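Side-chain contacts in ribose-phosphate pyrophosphokinase (Mycobacterium smegmatis, PDB 5MP7), which probably transfers the pyrophosphoryl group of ATP to the 1-hydroxyl of ribose 5-phosphate, making the central metabolite PRPP with the help of magnesium ions: residues A[73-78]-A[99-104]; A[80-85]-A[93-98]. One frame throughout, in Å; residues are numbered along the deposited sequence.

Contact 1: A[73-78]-A[99-104]; sequences QWLMEQ and FYPYAR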
# COMPACT_ATOMS: atom_id res chain seq x y z
N GLN A 73 39.47 -27.32 1.94
CA GLN A 73 38.83 -27.45 3.23
C GLN A 73 39.61 -28.37 4.18
O GLN A 73 39.78 -28.07 5.35
CB GLN A 73 37.44 -28.01 3.03
CG GLN A 73 36.63 -28.12 4.30
CD GLN A 73 35.37 -28.92 4.07
OE1 GLN A 73 34.89 -29.03 2.95
NE2 GLN A 73 34.81 -29.47 5.16
N TRP A 74 40.10 -29.49 3.66
CA TRP A 74 40.77 -30.46 4.53
C TRP A 74 42.17 -30.02 4.87
O TRP A 74 42.69 -30.34 5.95
CB TRP A 74 40.79 -31.86 3.94
CG TRP A 74 39.47 -32.38 3.56
CD1 TRP A 74 39.11 -32.81 2.33
CD2 TRP A 74 38.31 -32.50 4.38
NE1 TRP A 74 37.80 -33.19 2.32
CE2 TRP A 74 37.28 -33.02 3.57
CE3 TRP A 74 38.04 -32.22 5.71
CZ2 TRP A 74 36.00 -33.29 4.05
CZ3 TRP A 74 36.74 -32.48 6.19
CH2 TRP A 74 35.74 -33.02 5.35
N LEU A 75 42.79 -29.31 3.96
CA LEU A 75 44.10 -28.70 4.20
C LEU A 75 44.03 -27.63 5.29
O LEU A 75 44.86 -27.62 6.20
CB LEU A 75 44.67 -28.13 2.89
CG LEU A 75 46.03 -27.48 3.02
CD1 LEU A 75 47.09 -28.44 3.59
CD2 LEU A 75 46.41 -26.94 1.65
N MET A 76 43.02 -26.75 5.21
CA MET A 76 42.79 -25.77 6.30
C MET A 76 42.45 -26.43 7.63
O MET A 76 42.93 -26.00 8.64
CB MET A 76 41.68 -24.80 5.97
CG MET A 76 42.06 -23.81 4.88
SD MET A 76 43.52 -22.79 5.21
CE MET A 76 43.22 -22.27 6.90
N GLU A 77 41.68 -27.52 7.63
CA GLU A 77 41.38 -28.21 8.86
C GLU A 77 42.65 -28.73 9.53
O GLU A 77 42.80 -28.63 10.73
CB GLU A 77 40.35 -29.34 8.65
CG GLU A 77 40.03 -30.12 9.92
CD GLU A 77 38.81 -31.05 9.80
OE1 GLU A 77 38.93 -32.21 9.29
OE2 GLU A 77 37.71 -30.64 10.27
N GLN A 78 43.55 -29.32 8.75
CA GLN A 78 44.82 -29.81 9.27
C GLN A 78 45.68 -28.67 9.82
O GLN A 78 46.24 -28.80 10.90
CB GLN A 78 45.57 -30.57 8.18
CG GLN A 78 46.84 -31.24 8.68
CD GLN A 78 47.32 -32.32 7.75
OE1 GLN A 78 47.29 -32.12 6.55
NE2 GLN A 78 47.70 -33.46 8.28
N PHE A 99 48.10 -38.57 1.01
CA PHE A 99 48.18 -37.99 -0.33
C PHE A 99 48.53 -36.50 -0.17
O PHE A 99 47.78 -35.73 0.44
CB PHE A 99 46.83 -38.18 -1.01
CG PHE A 99 46.67 -37.46 -2.32
CD1 PHE A 99 47.08 -38.06 -3.49
CD2 PHE A 99 46.05 -36.21 -2.38
CE1 PHE A 99 46.91 -37.44 -4.71
CE2 PHE A 99 45.88 -35.58 -3.59
CZ PHE A 99 46.32 -36.19 -4.76
N TYR A 100 49.71 -36.12 -0.65
CA TYR A 100 50.22 -34.76 -0.46
C TYR A 100 49.52 -33.80 -1.41
O TYR A 100 49.63 -33.93 -2.62
CB TYR A 100 51.72 -34.76 -0.68
CG TYR A 100 52.43 -33.50 -0.27
CD1 TYR A 100 52.45 -32.38 -1.11
CD2 TYR A 100 53.18 -33.45 0.90
CE1 TYR A 100 53.16 -31.24 -0.77
CE2 TYR A 100 53.90 -32.29 1.25
CZ TYR A 100 53.90 -31.20 0.40
OH TYR A 100 54.58 -30.07 0.70
N PRO A 101 48.75 -32.87 -0.88
CA PRO A 101 48.04 -31.95 -1.75
C PRO A 101 48.97 -30.99 -2.50
O PRO A 101 49.95 -30.53 -1.93
CB PRO A 101 47.16 -31.14 -0.77
CG PRO A 101 47.73 -31.35 0.57
CD PRO A 101 48.72 -32.46 0.53
N TYR A 102 48.60 -30.71 -3.76
CA TYR A 102 49.30 -29.87 -4.67
C TYR A 102 50.63 -30.46 -5.13
O TYR A 102 51.46 -29.74 -5.68
CB TYR A 102 49.48 -28.45 -4.09
CG TYR A 102 48.21 -27.73 -4.04
CD1 TYR A 102 47.73 -27.11 -5.16
CD2 TYR A 102 47.45 -27.69 -2.87
CE1 TYR A 102 46.54 -26.42 -5.13
CE2 TYR A 102 46.26 -27.01 -2.82
CZ TYR A 102 45.80 -26.37 -3.96
OH TYR A 102 44.58 -25.77 -3.97
N ALA A 103 50.84 -31.74 -4.93
CA ALA A 103 52.12 -32.39 -5.32
C ALA A 103 52.42 -32.27 -6.80
O ALA A 103 53.58 -32.18 -7.16
CB ALA A 103 52.16 -33.84 -4.90
N ARG A 104 51.38 -32.24 -7.64
CA ARG A 104 51.59 -32.07 -9.06
C ARG A 104 52.12 -30.69 -9.47
O ARG A 104 52.82 -30.57 -10.47
CB ARG A 104 50.33 -32.42 -9.84
CG ARG A 104 50.12 -33.93 -9.92
CD ARG A 104 48.77 -34.28 -10.50
NE ARG A 104 47.69 -33.75 -9.67
CZ ARG A 104 46.39 -33.80 -9.98
NH1 ARG A 104 45.96 -34.36 -11.11
NH2 ARG A 104 45.50 -33.31 -9.12
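Leu75 carries the helix side of this contact and reaches Pro101 and Tyr102 in the loop that follows strand 92-97. Its CG lies anti to the backbone N (chi1 -180°), and the forked end of the side chain is sent out to the loop. The two methyls divide the work. Leu75 CD1 packs on the ring of Pro101, 4.2 Å from Pro101 CG. Leu75 CD2 comes to the edge of the Tyr102 ring, near its plane, with Tyr102 CE2 4.5 Å away. Pro101 and Tyr102 are the two central residues of a type II turn from Tyr100 to Ala103. The hydroxyl of Tyr102 is hydrogen-bonded to Asn72 OD1 and to Ile48 N of the second subunit, while its backbone N binds Glu47 of that subunit. No hydrogen bond crosses between the two segments. The contact is small, apolar and buried, so its chemistry is dispersion and exclusion of water, while the two hydrogen bonds of the Tyr102 hydroxyl probably help to hold its ring in place.

Contact 2: A[80-85]-A[93-98]; sequences IMIDAL and ITAILP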
# COMPACT_ATOMS: atom_id res chain seq x y z
N ILE A 80 44.62 -25.78 10.97
CA ILE A 80 43.93 -25.28 12.18
C ILE A 80 44.20 -26.20 13.39
O ILE A 80 44.49 -25.71 14.46
CB ILE A 80 42.45 -25.07 11.92
CG1 ILE A 80 42.28 -23.83 11.09
CG2 ILE A 80 41.66 -24.87 13.19
CD1 ILE A 80 40.96 -23.80 10.32
N MET A 81 44.17 -27.51 13.19
CA MET A 81 44.50 -28.46 14.24
C MET A 81 45.94 -28.34 14.70
O MET A 81 46.23 -28.46 15.88
CB MET A 81 44.26 -29.91 13.77
CG MET A 81 42.80 -30.30 13.82
SD MET A 81 42.32 -31.82 12.97
CE MET A 81 42.83 -33.03 14.15
N ILE A 82 46.85 -28.15 13.76
CA ILE A 82 48.25 -27.96 14.11
C ILE A 82 48.48 -26.66 14.92
O ILE A 82 49.22 -26.69 15.88
CB ILE A 82 49.13 -28.05 12.85
CG1 ILE A 82 49.14 -29.48 12.35
CG2 ILE A 82 50.57 -27.62 13.15
CD1 ILE A 82 49.53 -29.61 10.92
N ASP A 83 47.81 -25.55 14.55
CA ASP A 83 47.81 -24.30 15.33
C ASP A 83 47.35 -24.53 16.75
O ASP A 83 47.91 -24.01 17.71
CB ASP A 83 46.91 -23.22 14.63
CG ASP A 83 46.77 -21.82 15.45
OD1 ASP A 83 46.06 -21.75 16.50
OD2 ASP A 83 47.31 -20.76 15.02
N ALA A 84 46.26 -25.28 16.89
CA ALA A 84 45.72 -25.53 18.20
C ALA A 84 46.66 -26.36 19.08
O ALA A 84 46.78 -26.11 20.27
CB ALA A 84 44.36 -26.21 18.08
N LEU A 85 47.33 -27.34 18.49
CA LEU A 85 48.30 -28.12 19.24
C LEU A 85 49.52 -27.29 19.59
O LEU A 85 50.10 -27.45 20.66
CB LEU A 85 48.76 -29.33 18.43
CG LEU A 85 47.72 -30.41 18.23
CD1 LEU A 85 48.13 -31.33 17.09
CD2 LEU A 85 47.49 -31.24 19.47
N ILE A 93 54.97 -32.12 16.95
CA ILE A 93 53.84 -32.25 16.04
C ILE A 93 54.29 -32.83 14.70
O ILE A 93 55.09 -32.23 14.00
CB ILE A 93 53.16 -30.90 15.80
CG1 ILE A 93 52.76 -30.31 17.12
CG2 ILE A 93 51.90 -31.08 14.93
CD1 ILE A 93 52.36 -28.86 17.03
N THR A 94 53.76 -33.98 14.33
CA THR A 94 54.01 -34.56 13.03
C THR A 94 52.71 -34.52 12.20
O THR A 94 51.70 -35.00 12.64
CB THR A 94 54.47 -36.01 13.17
OG1 THR A 94 55.65 -36.09 14.00
CG2 THR A 94 54.77 -36.60 11.82
N ALA A 95 52.75 -33.93 11.02
CA ALA A 95 51.63 -33.94 10.10
C ALA A 95 51.75 -35.15 9.18
O ALA A 95 52.80 -35.42 8.60
CB ALA A 95 51.63 -32.69 9.27
N ILE A 96 50.67 -35.90 9.06
CA ILE A 96 50.63 -37.04 8.18
C ILE A 96 49.68 -36.71 7.03
O ILE A 96 48.50 -36.46 7.26
CB ILE A 96 50.14 -38.26 8.94
CG1 ILE A 96 51.18 -38.65 9.97
CG2 ILE A 96 49.93 -39.42 7.99
CD1 ILE A 96 50.60 -39.59 10.99
N LEU A 97 50.20 -36.69 5.82
CA LEU A 97 49.39 -36.39 4.65
C LEU A 97 49.54 -37.53 3.66
O LEU A 97 50.42 -37.48 2.85
CB LEU A 97 49.87 -35.10 4.02
CG LEU A 97 49.66 -33.87 4.91
CD1 LEU A 97 50.89 -33.65 5.75
CD2 LEU A 97 49.43 -32.62 4.08
N PRO A 98 48.71 -38.58 3.76
CA PRO A 98 48.95 -39.77 2.95
C PRO A 98 48.99 -39.44 1.46
O PRO A 98 49.82 -39.96 0.75
CB PRO A 98 47.78 -40.67 3.30
CG PRO A 98 47.35 -40.25 4.65
CD PRO A 98 47.58 -38.77 4.69
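Ile82 and Ile93 meet where helix 80-85 lies over strand 93-97. The two axes come within 9.9 Å of each other and run nearly antiparallel, at 170°. The closest pair of CA atoms is that of Ile82 and Ile93, 7.3 Å apart. This is the helix-to-second-strand half of a right-handed beta-alpha-beta crossover, strand 60-64, helix 71-87, strand 92-97, in the parallel sheet of the N-terminal domain.

Ile93 points its side chain at the helix. Both of its branches touch Ile82, and the longer one also reaches Leu85. Its CG2 sits against both branches of Ile82 where they leave CB, 4.1 Å from Ile82 CG1 and from Ile82 CG2. The two isoleucines cross at a slant. The longer branch of Ile93 has CG1 anti to the carbonyl carbon (chi1 -56°), and its end, CD1, reaches the helix backbone. There Ile93 CD1 lies 3.9 Å from Leu85 CB and 4.0 Å from Ile82 O. Leu85 thus meets the strand with the root of its side chain. The Leu85 side chain also touches Ala61 and Val63 of the neighbouring strand 60-64. Ile82 extends its own long branch along the strand, with CD1 4.1 Å from Ala95 CB. Leu124 and Ala127 of helix 116-127 also touch Ile82. On another side of the helix, Asp83 forms a salt bridge with Arg87 and accepts a hydrogen bond from Ile115 N of the second subunit.

Every side chain that touches across the pair is aliphatic and buried, and no hydrogen bond crosses. Between these two segments the join therefore rests on van der Waals contact and the hydrophobic effect, with the branched chains of Ile82 and Ile93 setting the fit.

Overall arrangement
Contacts 1 and 2 use successive parts of helix 71-87, and their centres are 11 Å apart. Contact 2 seats the later part of the helix on strand 92-97. Contact 1 then joins the earlier part to the loop leaving that strand. Gln78 bridges them: its NE2 is 3.3 Å from Ile96 O, a probable hydrogen bond. Contact 1 lies nearer the predicted active site. Its loop includes Arg104, a predicted ATP-binding residue, and the Tyr102 side chain is about 9 Å from that of His138, a predicted magnesium ligand. Contact 2 is away from these sites. Both touch the second subunit of the hexamer.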